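PDB 5NO8: Baccell_00875, which is a polysaccharide lyase that probably removes L-rhamnose caps from glucuronic acid in the side chains of complex arabinogalactan proteins. Local coordinates for residues A[598-603]-A[676-681]; A[657-662]-A[669-674]; A[609-614]-A[645-650]. One frame throughout, in Å; residues are numbered along the deposited sequence.

Contact 1 (A[598-603]-A[676-681]); sequences HWFGKR and YANDQD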
# COMPACT_ATOMS: atom_id res chain seq x y z
N HIS A 598 -0.29 9.72 8.77
CA HIS A 598 -0.22 11.10 9.21
C HIS A 598 -1.62 11.66 9.51
O HIS A 598 -1.86 12.20 10.59
CB HIS A 598 0.44 12.01 8.16
CG HIS A 598 0.55 13.43 8.62
ND1 HIS A 598 1.48 13.83 9.56
CD2 HIS A 598 -0.21 14.52 8.36
CE1 HIS A 598 1.31 15.12 9.83
NE2 HIS A 598 0.29 15.56 9.11
N TRP A 599 -2.51 11.54 8.54
CA TRP A 599 -3.83 12.21 8.60
C TRP A 599 -4.80 11.51 9.55
O TRP A 599 -5.67 12.16 10.11
CB TRP A 599 -4.45 12.29 7.21
CG TRP A 599 -3.58 12.98 6.22
CD1 TRP A 599 -2.90 12.40 5.17
CD2 TRP A 599 -3.27 14.37 6.18
NE1 TRP A 599 -2.18 13.35 4.50
CE2 TRP A 599 -2.39 14.57 5.08
CE3 TRP A 599 -3.65 15.48 6.97
CZ2 TRP A 599 -1.88 15.85 4.75
CZ3 TRP A 599 -3.14 16.75 6.64
CH2 TRP A 599 -2.25 16.92 5.54
N PHE A 600 -4.65 10.19 9.71
CA PHE A 600 -5.61 9.38 10.48
C PHE A 600 -5.09 8.74 11.77
O PHE A 600 -5.87 8.42 12.66
CB PHE A 600 -6.20 8.31 9.56
CG PHE A 600 -7.01 8.90 8.44
CD1 PHE A 600 -6.42 9.28 7.25
CD2 PHE A 600 -8.38 9.11 8.60
CE1 PHE A 600 -7.17 9.85 6.24
CE2 PHE A 600 -9.13 9.67 7.59
CZ PHE A 600 -8.52 10.06 6.41
N GLY A 601 -3.77 8.59 11.90
CA GLY A 601 -3.20 7.83 13.00
C GLY A 601 -2.87 8.66 14.21
O GLY A 601 -2.70 9.90 14.11
N LYS A 602 -2.74 7.99 15.35
CA LYS A 602 -2.23 8.61 16.56
C LYS A 602 -0.78 9.11 16.42
O LYS A 602 -0.43 10.16 16.96
CB LYS A 602 -2.26 7.63 17.73
CG LYS A 602 -2.01 8.33 19.06
CD LYS A 602 -2.25 7.40 20.23
CE LYS A 602 -2.25 8.12 21.56
NZ LYS A 602 -2.15 7.13 22.67
N ARG A 603 0.06 8.33 15.75
CA ARG A 603 1.50 8.65 15.66
C ARG A 603 1.84 9.68 14.59
O ARG A 603 2.99 10.15 14.52
CB ARG A 603 2.30 7.38 15.40
CG ARG A 603 2.20 6.34 16.50
CD ARG A 603 2.84 6.75 17.81
NE ARG A 603 2.67 5.66 18.78
CZ ARG A 603 3.37 4.51 18.78
NH1 ARG A 603 4.36 4.28 17.90
NH2 ARG A 603 3.09 3.59 19.70
N TYR A 676 -4.52 3.85 16.85
CA TYR A 676 -5.91 4.24 16.66
C TYR A 676 -6.62 3.23 15.77
O TYR A 676 -6.10 2.86 14.72
CB TYR A 676 -6.09 5.62 15.99
CG TYR A 676 -5.94 6.84 16.88
CD1 TYR A 676 -5.82 6.75 18.27
CD2 TYR A 676 -5.94 8.12 16.31
CE1 TYR A 676 -5.70 7.89 19.07
CE2 TYR A 676 -5.81 9.26 17.11
CZ TYR A 676 -5.68 9.14 18.47
OH TYR A 676 -5.53 10.25 19.28
N ALA A 677 -7.83 2.84 16.18
CA ALA A 677 -8.82 2.34 15.22
C ALA A 677 -9.59 3.56 14.74
O ALA A 677 -10.22 4.28 15.54
CB ALA A 677 -9.75 1.35 15.87
N ASN A 678 -9.50 3.84 13.46
CA ASN A 678 -10.11 4.99 12.87
C ASN A 678 -11.05 4.53 11.77
O ASN A 678 -12.23 4.27 12.03
CB ASN A 678 -9.00 5.99 12.46
CG ASN A 678 -9.56 7.30 11.98
OD1 ASN A 678 -10.65 7.32 11.43
ND2 ASN A 678 -8.81 8.42 12.17
N ASP A 679 -10.54 4.37 10.55
CA ASP A 679 -11.36 4.16 9.36
C ASP A 679 -11.19 2.80 8.65
O ASP A 679 -11.82 2.54 7.63
CB ASP A 679 -11.14 5.35 8.36
CG ASP A 679 -9.66 5.72 8.13
OD1 ASP A 679 -8.75 5.42 8.95
OD2 ASP A 679 -9.41 6.35 7.06
N GLN A 680 -10.35 1.93 9.21
CA GLN A 680 -9.96 0.67 8.58
C GLN A 680 -11.07 -0.36 8.42
O GLN A 680 -10.87 -1.33 7.70
CB GLN A 680 -8.78 -0.01 9.33
CG GLN A 680 -9.14 -0.60 10.70
CD GLN A 680 -9.67 0.42 11.67
OE1 GLN A 680 -10.77 0.26 12.31
NE2 GLN A 680 -8.92 1.48 11.81
N ASP A 681 -12.22 -0.15 9.04
CA ASP A 681 -13.28 -1.17 8.94
C ASP A 681 -13.85 -1.29 7.54
O ASP A 681 -14.41 -2.33 7.19
CB ASP A 681 -14.32 -0.94 10.02
CG ASP A 681 -13.73 -1.15 11.39
OD1 ASP A 681 -13.10 -2.22 11.61
OD2 ASP A 681 -13.81 -0.26 12.25
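Lys-602 meets Tyr-676 through two first torsions: the lysine sends CG anti to its own N (chi1 -168°) and runs on extended, while Tyr-676 sets CG anti to the carbonyl carbon, beside its N (chi1 -80°), which brings the ring under the lysine chain. CB of Lys-602 sits over one face, 3.6 Å from the centroid of the Tyr-676 ring, a CH-pi contact; CG lies near CE1 and CZ of Tyr-676, CD near CE1, the side chains crossing at about a right angle. The ammonium goes on to salt bridges with Glu-372 and Asp-370. An alanine for Tyr-676 would probably open a gap beneath the methylenes of Lys-602, leaving the lysine held mainly by its salt bridges. Asn-678 ND2 donates to Phe-600 O at 3.0 Å, in the carbonyl plane and on a lone pair, while its OD1 takes a bond from Arg-395. The Asp-679 carboxylate lies nearly flat over one face of the Phe-600 ring, planes 20° apart, OD2 3.3 Å from Phe-600 CD2; the same OD2 is hydrogen-bonded to the Tyr-613 hydroxyl. This sets the end of helix 596-600 against strand 672-677, between 659-660 and 369-370 in its sheet, Ala-677 pairing with Tyr-369.

Contact 2 (A[657-662]-A[669-674]); sequences CAYMYP and KAEFYD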
# COMPACT_ATOMS: atom_id res chain seq x y z
N CYS A 657 -5.62 1.54 12.15
CA CYS A 657 -5.83 2.34 10.94
C CYS A 657 -4.72 2.27 9.91
O CYS A 657 -4.94 2.67 8.78
CB CYS A 657 -6.12 3.81 11.30
SG CYS A 657 -4.74 4.69 11.99
N ALA A 658 -3.54 1.75 10.28
CA ALA A 658 -2.42 1.63 9.33
C ALA A 658 -1.24 0.86 9.92
O ALA A 658 -0.96 1.00 11.10
CB ALA A 658 -1.92 3.02 8.94
N TYR A 659 -0.59 0.05 9.09
CA TYR A 659 0.66 -0.56 9.45
C TYR A 659 1.76 0.30 8.79
O TYR A 659 1.88 0.32 7.58
CB TYR A 659 0.79 -2.00 8.97
CG TYR A 659 2.08 -2.62 9.43
CD1 TYR A 659 2.26 -2.98 10.77
CD2 TYR A 659 3.17 -2.75 8.57
CE1 TYR A 659 3.46 -3.50 11.24
CE2 TYR A 659 4.38 -3.27 9.03
CZ TYR A 659 4.52 -3.65 10.36
OH TYR A 659 5.71 -4.18 10.81
N MET A 660 2.59 0.93 9.61
CA MET A 660 3.71 1.74 9.13
C MET A 660 4.86 0.77 8.83
O MET A 660 5.46 0.21 9.73
CB MET A 660 4.12 2.79 10.18
CG MET A 660 3.00 3.71 10.65
SD MET A 660 2.18 4.53 9.29
CE MET A 660 3.53 5.29 8.40
N TYR A 661 5.17 0.60 7.55
CA TYR A 661 5.94 -0.54 7.07
C TYR A 661 7.49 -0.43 7.10
O TYR A 661 8.15 -1.41 7.48
CB TYR A 661 5.46 -0.95 5.66
CG TYR A 661 6.09 -2.21 5.16
CD1 TYR A 661 5.57 -3.46 5.51
CD2 TYR A 661 7.23 -2.18 4.38
CE1 TYR A 661 6.18 -4.63 5.09
CE2 TYR A 661 7.84 -3.35 3.94
CZ TYR A 661 7.31 -4.56 4.30
OH TYR A 661 7.92 -5.70 3.88
N PRO A 662 8.06 0.70 6.66
CA PRO A 662 9.52 0.75 6.59
C PRO A 662 10.21 0.58 7.94
O PRO A 662 9.58 0.76 8.98
CB PRO A 662 9.82 2.14 6.03
CG PRO A 662 8.56 2.56 5.37
CD PRO A 662 7.46 1.96 6.20
N LYS A 669 11.66 5.06 14.46
CA LYS A 669 11.35 3.64 14.30
C LYS A 669 9.92 3.43 13.83
O LYS A 669 8.99 4.02 14.42
CB LYS A 669 11.55 2.90 15.62
CG LYS A 669 11.43 1.37 15.49
CD LYS A 669 12.56 0.80 14.65
CE LYS A 669 12.41 -0.69 14.35
NZ LYS A 669 11.68 -0.89 13.06
N ALA A 670 9.74 2.66 12.76
CA ALA A 670 8.40 2.32 12.29
C ALA A 670 8.16 0.82 12.52
O ALA A 670 8.47 0.34 13.63
CB ALA A 670 8.19 2.79 10.86
N GLU A 671 7.64 0.09 11.54
CA GLU A 671 7.25 -1.33 11.73
C GLU A 671 6.27 -1.49 12.89
O GLU A 671 6.47 -2.31 13.79
CB GLU A 671 8.48 -2.23 11.86
CG GLU A 671 9.43 -2.05 10.70
CD GLU A 671 10.48 -3.12 10.59
OE1 GLU A 671 11.53 -2.98 11.26
OE2 GLU A 671 10.23 -4.12 9.89
N PHE A 672 5.19 -0.73 12.86
CA PHE A 672 4.17 -0.85 13.90
C PHE A 672 2.78 -0.58 13.33
O PHE A 672 2.62 0.09 12.31
CB PHE A 672 4.46 0.10 15.09
CG PHE A 672 4.36 1.55 14.74
CD1 PHE A 672 3.15 2.19 14.69
CD2 PHE A 672 5.50 2.29 14.49
CE1 PHE A 672 3.04 3.52 14.34
CE2 PHE A 672 5.41 3.62 14.16
CZ PHE A 672 4.19 4.25 14.08
N TYR A 673 1.78 -1.13 14.02
CA TYR A 673 0.37 -0.81 13.79
C TYR A 673 0.05 0.44 14.57
O TYR A 673 0.28 0.50 15.79
CB TYR A 673 -0.54 -1.98 14.25
CG TYR A 673 -0.44 -3.17 13.37
CD1 TYR A 673 -1.11 -3.22 12.17
CD2 TYR A 673 0.36 -4.26 13.72
CE1 TYR A 673 -0.99 -4.31 11.32
CE2 TYR A 673 0.48 -5.35 12.86
CZ TYR A 673 -0.22 -5.37 11.67
OH TYR A 673 -0.11 -6.43 10.81
N ASP A 674 -0.46 1.45 13.88
CA ASP A 674 -0.88 2.66 14.58
C ASP A 674 -1.95 2.33 15.63
O ASP A 674 -2.84 1.53 15.36
CB ASP A 674 -1.40 3.70 13.62
CG ASP A 674 -1.57 5.04 14.30
OD1 ASP A 674 -2.62 5.22 14.96
OD2 ASP A 674 -0.60 5.85 14.22
O HOH W 1 7.65 -4.01 8.62
O HOH W 2 5.95 -5.34 13.17
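The ring of Tyr-673 takes the edge of Tyr-659 on one face: CD1 of Tyr-659 stands over its centre, 3.6 Å from Tyr-673 CE1, and the planes meet at 57° in an edge-to-face pair. With CG anti to the backbone N (chi1 -177°), the Tyr-659 ring is laid across the neighbouring strand and its hydroxyl is carried out to Glu-671, OH lying 3.4 Å from Glu-671 CA. Two waters sit in this ring's plane at its hydroxyl; one, 2.9 Å from Tyr-659 OH, is also within hydrogen-bonding distance of Tyr-661 O and Glu-671 OE2, and the other donates to Glu-671 O. Away from the tyrosine pair, Phe-672 offers a face to Met-660, whose CG is 3.7 Å from Phe-672 CZ in a CH-pi contact, the two side chains side by side and pointing the same way; Arg-603 makes a cation-pi contact with the same phenylalanine. Strands 659-660 and 672-677 are antiparallel here, Tyr-659 and Tyr-673 forming a non-hydrogen-bonded pair and Met-660 and Phe-672 a hydrogen-bonded one. Glu-671 and Phe-672 both face Met-660 in a G1 beta bulge, Glu-671 taking the positive phi (56°) of its first position. Met-660 O therefore receives two N-H groups, from Phe-672 N at 3.3 Å and, weakly, from Glu-671 N, while Met-660 N donates to Phe-672 O at 2.8 Å. Past the pairs, Asp-674 N gives Ala-658 O a nearly straight bond of 2.9 Å. OD1 of Asp-674 accepts from Lys-602 N and OD2 from Arg-603 N, just beyond helix 596-600.

Contact 3 (A[609-614]-A[645-650]); sequences TFPHYW and NLCLFF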
# COMPACT_ATOMS: atom_id res chain seq x y z
N THR A 609 2.36 2.78 4.19
CA THR A 609 1.39 2.07 5.01
C THR A 609 1.07 0.83 4.19
O THR A 609 0.52 0.93 3.07
CB THR A 609 0.10 2.91 5.17
OG1 THR A 609 -0.34 3.31 3.86
CG2 THR A 609 0.37 4.11 5.95
N PHE A 610 1.47 -0.33 4.69
CA PHE A 610 1.27 -1.58 3.99
C PHE A 610 0.78 -2.63 4.98
O PHE A 610 1.60 -3.14 5.74
CB PHE A 610 2.57 -2.07 3.40
CG PHE A 610 2.98 -1.43 2.11
CD1 PHE A 610 2.24 -1.62 0.95
CD2 PHE A 610 4.21 -0.78 2.01
CE1 PHE A 610 2.69 -1.12 -0.27
CE2 PHE A 610 4.64 -0.25 0.81
CZ PHE A 610 3.89 -0.42 -0.33
N PRO A 611 -0.50 -2.98 5.00
CA PRO A 611 -1.54 -2.44 4.16
C PRO A 611 -2.18 -1.22 4.76
O PRO A 611 -2.08 -0.98 5.98
CB PRO A 611 -2.54 -3.60 4.08
CG PRO A 611 -2.41 -4.29 5.39
CD PRO A 611 -1.01 -4.06 5.88
N HIS A 612 -2.72 -0.39 3.87
CA HIS A 612 -3.72 0.54 4.24
C HIS A 612 -5.01 0.03 3.63
O HIS A 612 -5.05 -0.40 2.51
CB HIS A 612 -3.41 1.92 3.70
CG HIS A 612 -4.43 2.93 4.11
ND1 HIS A 612 -5.46 3.31 3.28
CD2 HIS A 612 -4.63 3.56 5.29
CE1 HIS A 612 -6.22 4.18 3.92
NE2 HIS A 612 -5.73 4.35 5.13
N TYR A 613 -6.09 0.18 4.37
CA TYR A 613 -7.38 -0.43 4.00
C TYR A 613 -7.94 -0.02 2.64
O TYR A 613 -8.66 -0.80 2.02
CB TYR A 613 -8.41 -0.17 5.09
CG TYR A 613 -8.92 1.23 5.12
CD1 TYR A 613 -10.03 1.58 4.36
CD2 TYR A 613 -8.34 2.19 5.91
CE1 TYR A 613 -10.55 2.84 4.40
CE2 TYR A 613 -8.85 3.48 5.94
CZ TYR A 613 -9.95 3.79 5.15
OH TYR A 613 -10.52 5.04 5.15
N TRP A 614 -7.63 1.19 2.12
CA TRP A 614 -8.12 1.49 0.76
C TRP A 614 -7.49 0.64 -0.33
O TRP A 614 -8.01 0.56 -1.44
CB TRP A 614 -8.04 2.96 0.40
CG TRP A 614 -9.01 3.89 1.05
CD1 TRP A 614 -8.70 5.10 1.53
CD2 TRP A 614 -10.44 3.74 1.24
NE1 TRP A 614 -9.81 5.72 2.03
CE2 TRP A 614 -10.89 4.91 1.86
CE3 TRP A 614 -11.37 2.72 0.99
CZ2 TRP A 614 -12.24 5.10 2.23
CZ3 TRP A 614 -12.69 2.90 1.36
CH2 TRP A 614 -13.11 4.08 1.95
N ASN A 645 -5.47 -7.74 4.00
CA ASN A 645 -5.83 -6.67 4.88
C ASN A 645 -6.38 -7.15 6.23
O ASN A 645 -6.60 -6.35 7.12
CB ASN A 645 -6.80 -5.71 4.20
CG ASN A 645 -6.12 -4.74 3.29
OD1 ASN A 645 -6.01 -3.56 3.63
ND2 ASN A 645 -5.70 -5.20 2.12
N LEU A 646 -6.56 -8.45 6.41
CA LEU A 646 -6.99 -8.95 7.70
C LEU A 646 -5.99 -8.71 8.81
O LEU A 646 -6.37 -8.77 9.97
CB LEU A 646 -7.33 -10.44 7.65
CG LEU A 646 -8.54 -10.81 6.80
CD1 LEU A 646 -8.61 -12.32 6.69
CD2 LEU A 646 -9.82 -10.22 7.38
N CYS A 647 -4.73 -8.43 8.48
CA CYS A 647 -3.74 -8.14 9.51
C CYS A 647 -4.03 -6.88 10.32
O CYS A 647 -3.49 -6.72 11.40
CB CYS A 647 -2.35 -8.09 8.94
SG CYS A 647 -2.08 -6.67 7.85
N LEU A 648 -4.95 -6.03 9.85
CA LEU A 648 -5.32 -4.81 10.58
C LEU A 648 -6.28 -5.06 11.74
O LEU A 648 -6.64 -4.14 12.45
CB LEU A 648 -5.96 -3.82 9.60
CG LEU A 648 -5.08 -3.33 8.45
CD1 LEU A 648 -5.96 -2.69 7.39
CD2 LEU A 648 -3.99 -2.39 8.94
N PHE A 649 -6.73 -6.31 11.90
CA PHE A 649 -7.74 -6.70 12.89
C PHE A 649 -7.14 -7.76 13.79
O PHE A 649 -6.53 -8.73 13.30
CB PHE A 649 -8.97 -7.24 12.13
CG PHE A 649 -9.50 -6.24 11.16
CD1 PHE A 649 -10.34 -5.22 11.59
CD2 PHE A 649 -9.09 -6.26 9.83
CE1 PHE A 649 -10.75 -4.22 10.71
CE2 PHE A 649 -9.51 -5.27 8.95
CZ PHE A 649 -10.34 -4.26 9.40
N PHE A 650 -7.28 -7.54 15.09
CA PHE A 650 -6.63 -8.36 16.09
C PHE A 650 -7.62 -9.29 16.80
O PHE A 650 -8.85 -9.08 16.76
CB PHE A 650 -5.90 -7.44 17.07
CG PHE A 650 -5.03 -6.40 16.37
CD1 PHE A 650 -4.09 -6.81 15.43
CD2 PHE A 650 -5.23 -5.06 16.58
CE1 PHE A 650 -3.32 -5.88 14.74
CE2 PHE A 650 -4.47 -4.11 15.92
CZ PHE A 650 -3.51 -4.53 14.98
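Two buried loops meet here, one leading into helix 615-629, the other leaving helix 632-644 through a short 3-10 turn at 646-648; between them the chain makes a helical hairpin, whose ends this contact ties. Pro-611, which follows a cis peptide bond, supplies the central surface. Its CG and CD both come up to the sulfur of Cys-647, CG 3.4 Å from SG. Leu-648 covers the same proline, its CG 4.2 Å from Pro-611 CG, and sends CD1 on to Tyr-613 CB at 4.2 Å. Asn-645 slides past the ring in the opposite direction, with OD1 3.5 Å from Pro-611 CB and 3.4 Å from Tyr-613 CA. Its CG stands beside the backbone N (chi1 -80°), carrying the amide toward the 609-614 loop; ND2 is hydrogen-bonded to Ser-615 OG, at the start of helix 615-629, and to Val-641 O in the preceding helix. No hydrogen bond joins the two loops, and Pro-611 O, buried under Leu-648 CD2, has no polar partner in the model. Cohesion therefore rests on apolar contact round the proline; the polar tie is indirect, from Asn-645 ND2 to Ser-615 rather than to the 609-614 loop.

In the fold
All three contacts are largely buried, none lying on the open surface, and their centres are 10 to 11 Å apart. Contacts 1 and 2 share strand 672-677: contact 2 pairs it with strand 659-660 by antiparallel backbone bonds, interrupted by a bulge, and by aromatic rings, whereas contact 1 sets a helix end against it through side chains, one amide-to-carbonyl hydrogen bond and ring contacts, its salt bridges lying outside the pair. Contact 3, nearest the centre of the chain, is loop on loop and mainly apolar. Both other contacts lie inside the chain loop closed by contact 1, contact 3 before contact 2. Hydrogen bonds tie contact 1 to both others, and a probable one from Phe-610 N to Tyr-659 O joins contacts 2 and 3.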